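Local coordinates for DTDP-4-dehydrorhamnose reductase, rfbD ortholog (Clostridium acetobutylicum, PDB 1VL0), which probably reduces dTDP-6-deoxy-L-lyxo-4-hexulose to dTDP-L-rhamnose, working with a nicotinamide dinucleotide cofactor in the dTDP-L-rhamnose pathway, at residues G22-R26 against L163-N169; N169-I175 against Y286-L290; E27-Q31 against T197-R202. One frame throughout, in Å; residues are numbered along the deposited sequence.

Contact 1. Residues G22-R26 against L163-N169. With NAI (1,4-dihydronicotinamide adenine dinucleotide), chain D.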
loop_
_atom_site.group_PDB
_atom_site.type_symbol
_atom_site.label_atom_id
_atom_site.label_comp_id
_atom_site.label_asym_id
_atom_site.label_seq_id
_atom_site.Cartn_x
_atom_site.Cartn_y
_atom_site.Cartn_z
ATOM N N GLY A 22 -10.446 24.291 -14.762
ATOM C CA GLY A 22 -9.005 24.256 -15.085
ATOM C C GLY A 22 -8.755 23.777 -16.504
ATOM O O GLY A 22 -9.695 23.424 -17.227
ATOM N N GLN A 23 -7.484 23.713 -16.903
ATOM C CA GLN A 23 -7.141 23.277 -18.264
ATOM C C GLN A 23 -7.714 21.914 -18.639
ATOM O O GLN A 23 -8.351 21.772 -19.667
ATOM C CB GLN A 23 -5.620 23.230 -18.452
ATOM C CG GLN A 23 -4.977 24.526 -18.268
ATOM C CD GLN A 23 -3.581 24.533 -18.793
ATOM O OE1 GLN A 23 -3.298 25.233 -19.760
ATOM N NE2 GLN A 23 -2.701 23.723 -18.194
ATOM N N LEU A 24 -7.439 20.892 -17.830
ATOM C CA LEU A 24 -7.918 19.558 -18.151
ATOM C C LEU A 24 -9.427 19.441 -17.959
ATOM O O LEU A 24 -10.114 18.827 -18.772
ATOM C CB LEU A 24 -7.213 18.532 -17.304
ATOM C CG LEU A 24 -7.634 17.088 -17.545
ATOM C CD1 LEU A 24 -7.309 16.694 -18.997
ATOM C CD2 LEU A 24 -6.918 16.190 -16.534
ATOM N N GLY A 25 -9.942 20.039 -16.891
ATOM C CA GLY A 25 -11.367 19.992 -16.610
ATOM C C GLY A 25 -12.178 20.474 -17.806
ATOM O O GLY A 25 -13.133 19.837 -18.213
ATOM N N ARG A 26 -11.751 21.585 -18.395
ATOM C CA ARG A 26 -12.381 22.118 -19.613
ATOM C C ARG A 26 -12.280 21.177 -20.804
ATOM O O ARG A 26 -13.241 21.014 -21.535
ATOM C CB ARG A 26 -11.786 23.465 -19.996
ATOM C CG ARG A 26 -12.205 24.574 -19.092
ATOM C CD ARG A 26 -11.487 25.862 -19.371
ATOM N NE ARG A 26 -12.008 26.961 -18.586
ATOM C CZ ARG A 26 -12.407 28.123 -19.065
ATOM N NH1 ARG A 26 -12.361 28.375 -20.357
ATOM N NH2 ARG A 26 -12.891 29.043 -18.243
ATOM N N LEU A 163 1.994 20.568 -18.817
ATOM C CA LEU A 163 0.660 20.502 -19.395
ATOM C C LEU A 163 0.128 21.854 -19.900
ATOM O O LEU A 163 0.169 22.869 -19.191
ATOM C CB LEU A 163 -0.317 19.957 -18.348
ATOM C CG LEU A 163 -1.708 19.637 -18.830
ATOM C CD1 LEU A 163 -1.694 18.471 -19.778
ATOM C CD2 LEU A 163 -2.628 19.379 -17.631
ATOM N N TYR A 164 -0.416 21.858 -21.117
ATOM C CA TYR A 164 -0.959 23.084 -21.688
ATOM C C TYR A 164 -2.338 22.809 -22.243
ATOM O O TYR A 164 -2.658 21.722 -22.689
ATOM C CB TYR A 164 -0.021 23.712 -22.767
ATOM C CG TYR A 164 0.246 22.792 -23.953
ATOM C CD1 TYR A 164 -0.617 22.755 -25.016
ATOM C CD2 TYR A 164 1.347 21.976 -23.979
ATOM C CE1 TYR A 164 -0.395 21.922 -26.083
ATOM C CE2 TYR A 164 1.577 21.143 -25.024
ATOM C CZ TYR A 164 0.723 21.146 -26.092
ATOM O OH TYR A 164 0.905 20.278 -27.121
ATOM N N GLY A 165 -3.148 23.842 -22.212
ATOM C CA GLY A 165 -4.520 23.787 -22.717
ATOM C C GLY A 165 -5.207 25.120 -22.460
ATOM O O GLY A 165 -4.580 26.187 -22.521
ATOM N N ASP A 166 -6.495 25.038 -22.165
ATOM C CA ASP A 166 -7.352 26.179 -21.996
ATOM C C ASP A 166 -7.168 26.832 -20.584
ATOM O O ASP A 166 -7.987 26.689 -19.670
ATOM C CB ASP A 166 -8.792 25.750 -22.244
ATOM C CG ASP A 166 -9.749 26.940 -22.396
ATOM O OD1 ASP A 166 -9.282 28.096 -22.347
ATOM O OD2 ASP A 166 -10.965 26.777 -22.621
ATOM N N GLY A 167 -6.054 27.541 -20.426
ATOM C CA GLY A 167 -5.737 28.206 -19.176
ATOM C C GLY A 167 -4.333 28.740 -19.310
ATOM O O GLY A 167 -3.753 28.698 -20.413
ATOM N N ASN A 168 -3.765 29.201 -18.209
ATOM C CA ASN A 168 -2.399 29.700 -18.199
ATOM C C ASN A 168 -1.420 28.552 -18.345
ATOM O O ASN A 168 -1.672 27.497 -17.837
ATOM C CB ASN A 168 -2.120 30.428 -16.874
ATOM C CG ASN A 168 -2.743 31.815 -16.835
ATOM O OD1 ASN A 168 -2.939 32.465 -17.889
ATOM N ND2 ASN A 168 -3.054 32.285 -15.621
ATOM N N ASN A 169 -0.318 28.774 -19.047
ATOM C CA ASN A 169 0.659 27.748 -19.291
ATOM C C ASN A 169 1.888 28.323 -20.002
ATOM O O ASN A 169 1.951 29.511 -20.326
ATOM C CB ASN A 169 0.038 26.607 -20.108
ATOM C CG ASN A 169 -0.382 27.032 -21.484
ATOM O OD1 ASN A 169 0.441 27.442 -22.280
ATOM N ND2 ASN A 169 -1.681 26.925 -21.780
HETATM P PA NAI D . -5.519 24.167 -13.388
HETATM O O1A NAI D . -4.638 24.916 -12.427
HETATM O O2A NAI D . -5.599 24.788 -14.761
HETATM O O5B NAI D . -6.933 23.971 -12.656
HETATM C C5B NAI D . -6.926 23.419 -11.353
HETATM C C4B NAI D . -8.242 23.695 -10.639
HETATM O O4B NAI D . -8.081 23.474 -9.239
HETATM C C3B NAI D . -8.757 25.130 -10.732
HETATM O O3B NAI D . -9.951 25.181 -11.489
HETATM C C2B NAI D . -8.977 25.499 -9.257
HETATM O O2B NAI D . -9.993 26.463 -9.015
HETATM C C1B NAI D . -9.220 24.100 -8.681
HETATM N N9A NAI D . -9.334 23.951 -7.218
HETATM C C8A NAI D . -8.474 24.487 -6.301
HETATM N N7A NAI D . -8.915 24.165 -5.069
HETATM C C5A NAI D . -10.058 23.447 -5.160
HETATM C C6A NAI D . -10.894 22.891 -4.188
HETATM N N6A NAI D . -10.639 23.041 -2.898
HETATM N N1A NAI D . -12.011 22.192 -4.584
HETATM C C2A NAI D . -12.290 22.035 -5.945
HETATM N N3A NAI D . -11.488 22.605 -6.902
HETATM C C4A NAI D . -10.358 23.299 -6.524
HETATM O O3 NAI D . -5.015 22.645 -13.436
HETATM P PN NAI D . -4.469 21.832 -14.725
HETATM O O1N NAI D . -5.587 21.230 -15.477
HETATM O O2N NAI D . -3.353 22.603 -15.318
HETATM O O5D NAI D . -3.905 20.533 -13.941
HETATM C C5D NAI D . -4.699 19.354 -13.916
HETATM C C4D NAI D . -3.972 18.280 -13.152
HETATM O O4D NAI D . -2.688 17.987 -13.743
HETATM C C3D NAI D . -3.727 18.663 -11.693
HETATM O O3D NAI D . -4.172 17.560 -10.955
HETATM C C2D NAI D . -2.217 18.869 -11.572
HETATM O O2D NAI D . -1.605 18.547 -10.327
HETATM C C1D NAI D . -1.723 17.943 -12.690
HETATM N N1N NAI D . -0.438 18.341 -13.259
HETATM C C2N NAI D . -0.382 19.460 -14.059
HETATM C C3N NAI D . 0.849 19.807 -14.614
HETATM C C7N NAI D . 1.054 21.175 -15.192
HETATM O O7N NAI D . 2.183 21.370 -16.001
HETATM N N7N NAI D . 0.183 22.160 -14.936
HETATM C C4N NAI D . 1.981 19.022 -14.357
HETATM C C5N NAI D . 1.908 17.891 -13.543
HETATM C C6N NAI D . 0.664 17.579 -13.003
HETATM O O HOH W 1 -7.654 22.482 -22.053
#
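Gln23 reaches from the first turn of helix 23-32 into the loop that follows strand 155-164, and its side chain does most of the work here. Gln23 CB lies near the nicotinamide-side phosphate of NAI, 3.6 Å from O1N. With CG anti to the carbonyl carbon (chi1 -61°), the extended chain carries CG between NAI O2A and the backbone N of Gly167. At the amide, Gln23 OE1 takes Asn169 ND2 at 3.1 Å, nearly head-on to the C=O, the two amide planes only 30° apart; Gly165 N adds a weak bond to the same oxygen. Gln23 NE2 gives one proton to Leu163 O at 3.2 Å, reaching it from above the carbonyl plane, and the other to NAI O2N at 3.2 Å. Both halves of the amide are thus held, which fixes its rotation. This is the dinucleotide-binding corner of a Rossmann fold: the helix after the first strand starts at the pyrophosphate, and Gln23 N and Leu24 N donate to O2A and O1N, while Leu163 N holds the nicotinamide amide through O7N at 2.9 Å. A water joins Gln23 O to Asp166 N. Arg26 NH1 forms a salt bridge to Asp166 OD2, 3.1 Å; OD2 sits at the guanidinium edge but is approached from above the carboxylate plane, the planes 88° apart. Arg26 NH2 bonds Asn21 OD1.

Contact 2. Residues N169-I175 against Y286-L290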
loop_
_atom_site.group_PDB
_atom_site.type_symbol
_atom_site.label_atom_id
_atom_site.label_comp_id
_atom_site.label_asym_id
_atom_site.label_seq_id
_atom_site.Cartn_x
_atom_site.Cartn_y
_atom_site.Cartn_z
ATOM N N ASN A 169 -0.318 28.774 -19.047
ATOM C CA ASN A 169 0.659 27.748 -19.291
ATOM C C ASN A 169 1.888 28.323 -20.002
ATOM O O ASN A 169 1.951 29.511 -20.326
ATOM C CB ASN A 169 0.038 26.607 -20.108
ATOM C CG ASN A 169 -0.382 27.032 -21.484
ATOM O OD1 ASN A 169 0.441 27.442 -22.280
ATOM N ND2 ASN A 169 -1.681 26.925 -21.780
ATOM N N PHE A 170 2.873 27.468 -20.232
ATOM C CA PHE A 170 4.167 27.894 -20.760
ATOM C C PHE A 170 4.067 28.403 -22.168
ATOM O O PHE A 170 4.825 29.282 -22.577
ATOM C CB PHE A 170 5.118 26.705 -20.736
ATOM C CG PHE A 170 6.496 27.006 -21.217
ATOM C CD1 PHE A 170 7.376 27.680 -20.417
ATOM C CD2 PHE A 170 6.924 26.576 -22.457
ATOM C CE1 PHE A 170 8.680 27.902 -20.851
ATOM C CE2 PHE A 170 8.190 26.811 -22.894
ATOM C CZ PHE A 170 9.072 27.483 -22.103
ATOM N N VAL A 171 3.121 27.844 -22.927
ATOM C CA VAL A 171 2.920 28.264 -24.303
ATOM C C VAL A 171 2.479 29.729 -24.346
ATOM O O VAL A 171 3.113 30.554 -25.031
ATOM C CB VAL A 171 1.931 27.342 -25.070
ATOM C CG1 VAL A 171 1.768 27.796 -26.498
ATOM C CG2 VAL A 171 2.418 25.914 -25.047
ATOM N N LYS A 172 1.402 30.036 -23.618
ATOM C CA LYS A 172 0.894 31.404 -23.525
ATOM C C LYS A 172 1.930 32.385 -22.961
ATOM O O LYS A 172 2.101 33.508 -23.455
ATOM C CB LYS A 172 -0.412 31.435 -22.716
ATOM C CG LYS A 172 -1.572 30.759 -23.422
ATOM C CD LYS A 172 -2.908 30.999 -22.660
ATOM C CE LYS A 172 -4.088 30.327 -23.311
ATOM N NZ LYS A 172 -5.375 30.686 -22.565
ATOM N N THR A 173 2.634 31.945 -21.932
ATOM C CA THR A 173 3.713 32.730 -21.344
ATOM C C THR A 173 4.808 33.101 -22.342
ATOM O O THR A 173 5.173 34.266 -22.463
ATOM C CB THR A 173 4.290 31.942 -20.185
ATOM O OG1 THR A 173 3.274 31.828 -19.178
ATOM C CG2 THR A 173 5.441 32.683 -19.503
HETATM N N MSE A 174 5.332 32.096 -23.034
HETATM C CA MSE A 174 6.326 32.308 -24.056
HETATM C C MSE A 174 5.856 33.243 -25.145
HETATM O O MSE A 174 6.618 34.078 -25.575
HETATM C CB MSE A 174 6.713 30.986 -24.712
HETATM C CG MSE A 174 7.701 30.182 -23.930
HETATM SE SE MSE A 174 9.400 31.160 -23.445
HETATM C CE MSE A 174 8.974 31.386 -21.601
ATOM N N ILE A 175 4.628 33.046 -25.625
ATOM C CA ILE A 175 4.024 33.908 -26.647
ATOM C C ILE A 175 4.002 35.326 -26.179
ATOM O O ILE A 175 4.417 36.204 -26.914
ATOM C CB ILE A 175 2.605 33.415 -27.066
ATOM C CG1 ILE A 175 2.753 32.170 -27.942
ATOM C CG2 ILE A 175 1.868 34.480 -27.882
ATOM C CD1 ILE A 175 1.477 31.351 -28.190
ATOM N N TYR A 286 -2.521 22.898 -31.112
ATOM C CA TYR A 286 -2.874 23.849 -30.074
ATOM C C TYR A 286 -2.631 25.280 -30.512
ATOM O O TYR A 286 -3.514 26.146 -30.338
ATOM C CB TYR A 286 -2.119 23.550 -28.777
ATOM C CG TYR A 286 -2.412 24.526 -27.651
ATOM C CD1 TYR A 286 -3.644 24.542 -27.026
ATOM C CD2 TYR A 286 -1.454 25.390 -27.214
ATOM C CE1 TYR A 286 -3.913 25.427 -26.004
ATOM C CE2 TYR A 286 -1.691 26.273 -26.187
ATOM C CZ TYR A 286 -2.918 26.293 -25.583
ATOM O OH TYR A 286 -3.125 27.184 -24.575
ATOM N N ILE A 287 -1.454 25.544 -31.051
ATOM C CA ILE A 287 -1.104 26.861 -31.565
ATOM C C ILE A 287 -2.102 27.274 -32.657
ATOM O O ILE A 287 -2.542 28.418 -32.649
ATOM C CB ILE A 287 0.346 26.900 -32.134
ATOM C CG1 ILE A 287 1.382 26.546 -31.090
ATOM C CG2 ILE A 287 0.689 28.269 -32.760
ATOM C CD1 ILE A 287 1.534 27.472 -30.038
ATOM N N ASP A 288 -2.493 26.346 -33.537
ATOM C CA ASP A 288 -3.468 26.629 -34.570
ATOM C C ASP A 288 -4.809 27.065 -33.945
ATOM O O ASP A 288 -5.399 28.000 -34.388
ATOM C CB ASP A 288 -3.665 25.415 -35.491
ATOM C CG ASP A 288 -2.418 25.113 -36.391
ATOM O OD1 ASP A 288 -1.435 25.899 -36.436
ATOM O OD2 ASP A 288 -2.362 24.088 -37.087
ATOM N N LEU A 289 -5.276 26.354 -32.935
ATOM C CA LEU A 289 -6.467 26.716 -32.183
ATOM C C LEU A 289 -6.361 28.122 -31.614
ATOM O O LEU A 289 -7.312 28.904 -31.675
ATOM C CB LEU A 289 -6.714 25.713 -31.043
ATOM C CG LEU A 289 -7.998 25.886 -30.221
ATOM C CD1 LEU A 289 -9.211 25.625 -31.077
ATOM C CD2 LEU A 289 -7.994 24.970 -29.024
ATOM N N LEU A 290 -5.218 28.439 -31.041
ATOM C CA LEU A 290 -4.976 29.751 -30.457
ATOM C C LEU A 290 -5.025 30.877 -31.444
ATOM O O LEU A 290 -5.537 31.933 -31.118
ATOM C CB LEU A 290 -3.582 29.824 -29.860
ATOM C CG LEU A 290 -3.302 29.182 -28.528
ATOM C CD1 LEU A 290 -1.864 29.492 -28.166
ATOM C CD2 LEU A 290 -4.215 29.705 -27.460
#
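The ring of Tyr286 meets Val171 edge on: CG1 of the valine lies in the ring plane, 3.8 Å from CE2, the two side chains sliding past each other in opposite directions. One face of that ring carries Leu290 CG, one turn further along its own helix and set off toward the rim, while the Tyr164 ring meets it at a slant. The Asn169 amide stands 62° from the ring plane, and its ND2 is 3.2 Å from Tyr286 OH. The hydroxyl also bonds the carbonyl oxygen of Gly165, and the Lys172 side chain runs at about a right angle to that of Tyr286, CE 3.5 Å from OH. Tyr286 turns CG away from its backbone N (chi1 179°), which sends the ring across to the start of helix 170-180, whose first turn is capped by Asn169: OD1 accepts from Lys172 N at 3.1 Å and weakly from Val171 N.

Further from the cap the contact turns wholly aliphatic. Ile287 CD1 comes within 3.6 Å of Val171 CG1, and Ile175 CD1 lies 3.8 Å from Leu290 CD1, each pair set aslant. The axes of the short helix segments come no closer than 12.0 Å and cross at -59°, so methyl ends, rather than the backbones, make the meeting. Phe229 of helix 226-237 also packs on Val171. The join between helices 170-180 and 279-290 therefore rests largely on dispersion between methyl groups, with polar atoms confined to the Asn169 end, where OD1 serves the cap and ND2 bonds Gln23 OE1.

Contact 3. Residues E27-Q31 against T197-R202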
loop_
_atom_site.group_PDB
_atom_site.type_symbol
_atom_site.label_atom_id
_atom_site.label_comp_id
_atom_site.label_asym_id
_atom_site.label_seq_id
_atom_site.Cartn_x
_atom_site.Cartn_y
_atom_site.Cartn_z
ATOM N N GLU A 27 -11.123 20.555 -21.004
ATOM C CA GLU A 27 -10.971 19.667 -22.118
ATOM C C GLU A 27 -11.834 18.410 -21.996
ATOM O O GLU A 27 -12.419 17.941 -22.987
ATOM C CB GLU A 27 -9.523 19.358 -22.363
ATOM C CG GLU A 27 -9.260 18.501 -23.603
ATOM C CD GLU A 27 -9.710 19.098 -24.954
ATOM O OE1 GLU A 27 -9.845 20.353 -25.130
ATOM O OE2 GLU A 27 -9.925 18.298 -25.897
ATOM N N ILE A 28 -11.964 17.880 -20.779
ATOM C CA ILE A 28 -12.774 16.704 -20.571
ATOM C C ILE A 28 -14.236 17.037 -20.846
ATOM O O ILE A 28 -14.946 16.269 -21.496
ATOM C CB ILE A 28 -12.582 16.203 -19.152
ATOM C CG1 ILE A 28 -11.178 15.587 -19.017
ATOM C CG2 ILE A 28 -13.637 15.160 -18.801
ATOM C CD1 ILE A 28 -10.829 15.039 -17.647
ATOM N N GLN A 29 -14.685 18.185 -20.352
ATOM C CA GLN A 29 -16.064 18.615 -20.638
ATOM C C GLN A 29 -16.287 18.665 -22.153
ATOM O O GLN A 29 -17.283 18.174 -22.647
ATOM C CB GLN A 29 -16.335 19.979 -20.024
ATOM C CG GLN A 29 -16.449 19.912 -18.560
ATOM C CD GLN A 29 -16.807 21.221 -17.932
ATOM O OE1 GLN A 29 -15.938 21.930 -17.390
ATOM N NE2 GLN A 29 -18.071 21.555 -17.991
ATOM N N LYS A 30 -15.306 19.218 -22.875
ATOM C CA LYS A 30 -15.394 19.374 -24.313
ATOM C C LYS A 30 -15.431 18.025 -25.042
ATOM O O LYS A 30 -16.268 17.827 -25.927
ATOM C CB LYS A 30 -14.235 20.223 -24.796
ATOM C CG LYS A 30 -14.161 20.453 -26.281
ATOM C CD LYS A 30 -13.172 21.585 -26.540
ATOM C CE LYS A 30 -12.633 21.581 -27.956
ATOM N NZ LYS A 30 -11.647 22.704 -28.108
ATOM N N GLN A 31 -14.596 17.078 -24.632
ATOM C CA GLN A 31 -14.600 15.751 -25.244
ATOM C C GLN A 31 -15.823 14.910 -24.865
ATOM O O GLN A 31 -16.145 13.939 -25.551
ATOM C CB GLN A 31 -13.307 15.009 -24.917
ATOM C CG GLN A 31 -12.053 15.598 -25.620
ATOM C CD GLN A 31 -10.813 14.767 -25.443
ATOM O OE1 GLN A 31 -10.910 13.601 -25.077
ATOM N NE2 GLN A 31 -9.629 15.350 -25.689
ATOM N N THR A 197 -3.661 18.940 -23.188
ATOM C CA THR A 197 -4.820 18.362 -22.503
ATOM C C THR A 197 -5.675 17.504 -23.410
ATOM O O THR A 197 -6.481 16.686 -22.957
ATOM C CB THR A 197 -5.730 19.454 -21.899
ATOM O OG1 THR A 197 -6.018 20.474 -22.888
ATOM C CG2 THR A 197 -5.029 20.164 -20.771
ATOM N N VAL A 198 -5.566 17.707 -24.706
ATOM C CA VAL A 198 -6.382 16.936 -25.640
ATOM C C VAL A 198 -5.992 15.482 -25.522
ATOM O O VAL A 198 -6.844 14.620 -25.502
ATOM C CB VAL A 198 -6.155 17.402 -27.108
ATOM C CG1 VAL A 198 -6.803 16.422 -28.127
ATOM C CG2 VAL A 198 -6.687 18.831 -27.273
ATOM N N ASP A 199 -4.680 15.219 -25.519
ATOM C CA ASP A 199 -4.173 13.839 -25.421
ATOM C C ASP A 199 -4.409 13.229 -24.028
ATOM O O ASP A 199 -4.669 12.047 -23.917
ATOM C CB ASP A 199 -2.667 13.833 -25.704
ATOM C CG ASP A 199 -2.369 14.241 -27.118
ATOM O OD1 ASP A 199 -2.330 15.476 -27.338
ATOM O OD2 ASP A 199 -2.245 13.392 -28.060
ATOM N N LEU A 200 -4.244 14.051 -22.980
ATOM C CA LEU A 200 -4.441 13.615 -21.623
ATOM C C LEU A 200 -5.890 13.220 -21.413
ATOM O O LEU A 200 -6.183 12.182 -20.857
ATOM C CB LEU A 200 -4.017 14.711 -20.626
ATOM C CG LEU A 200 -4.243 14.358 -19.127
ATOM C CD1 LEU A 200 -3.575 13.044 -18.684
ATOM C CD2 LEU A 200 -3.759 15.554 -18.309
ATOM N N ALA A 201 -6.791 14.048 -21.899
ATOM C CA ALA A 201 -8.218 13.789 -21.743
ATOM C C ALA A 201 -8.704 12.540 -22.485
ATOM O O ALA A 201 -9.567 11.824 -22.013
ATOM C CB ALA A 201 -8.985 15.004 -22.202
ATOM N N ARG A 202 -8.168 12.303 -23.672
ATOM C CA ARG A 202 -8.457 11.104 -24.420
ATOM C C ARG A 202 -8.024 9.893 -23.638
ATOM O O ARG A 202 -8.693 8.877 -23.617
ATOM C CB ARG A 202 -7.733 11.110 -25.779
ATOM C CG ARG A 202 -8.365 11.955 -26.836
ATOM C CD ARG A 202 -7.534 12.030 -28.093
ATOM N NE ARG A 202 -8.041 12.992 -29.097
ATOM C CZ ARG A 202 -7.359 13.348 -30.206
ATOM N NH1 ARG A 202 -6.146 12.837 -30.470
ATOM N NH2 ARG A 202 -7.883 14.209 -31.050
#
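Glu27 and Gln31, one turn apart on helix 23-32, both point at helix 197-210 but lie against it differently. Glu27 turns CG away from its backbone N (chi1 -176°), which puts CG 3.4 Å from Thr197 O; a bend at the next bond then sets the carboxylate obliquely across Val198, Glu27 OE2 3.6 Å from Val198 CG2. Gln31 instead runs out straight; the Gln31 and Arg202 side chains cross at about a right angle, amide and guanidinium planes 44° apart. Gln31 NE2 uses both protons: one goes to Val198 O at 2.9 Å, in the carbonyl plane and on a lone pair, the other to the anti lone pair of Glu27 OE2 at 3.0 Å. Val198 O also receives Arg202 N in the regular helix pattern. The amide is thereby pinned between its own helix and the neighbouring one, and Ala201 CB tucks in against it, 3.6 Å from Gln31 NE2. The same methyl meets Ile28 CG1 at 3.9 Å. So small a residue lets the short axes approach to 9.3 Å at a crossing of -65°. Two helices packed on the same side of the largely parallel central sheet, one following its first strand, are typical of the Rossmann-type core of extended short-chain dehydrogenases.

In the fold
Contacts 1 and 3 both use helix 23-32 and have centres about 10 Å apart. The first holds the helix start at the cofactor pyrophosphate; the second covers the next turns with helix 197-210, whose Thr197 is also tied to the end of strand 155-164, Tyr164 O lying 3.0 Å from Thr197 N. Contact 2 begins where contact 1 ends, sharing Asn169, with centres about 11 Å apart; Gly165 O to Tyr286 OH, 2.7 Å, probably links them by a hydrogen bond. Contacts 2 and 3 do not touch, their centres about 17 Å apart. NAI directly touches contact 1, while the side chains of Thr197 and Asn169 lie about 5 and 7 Å from it.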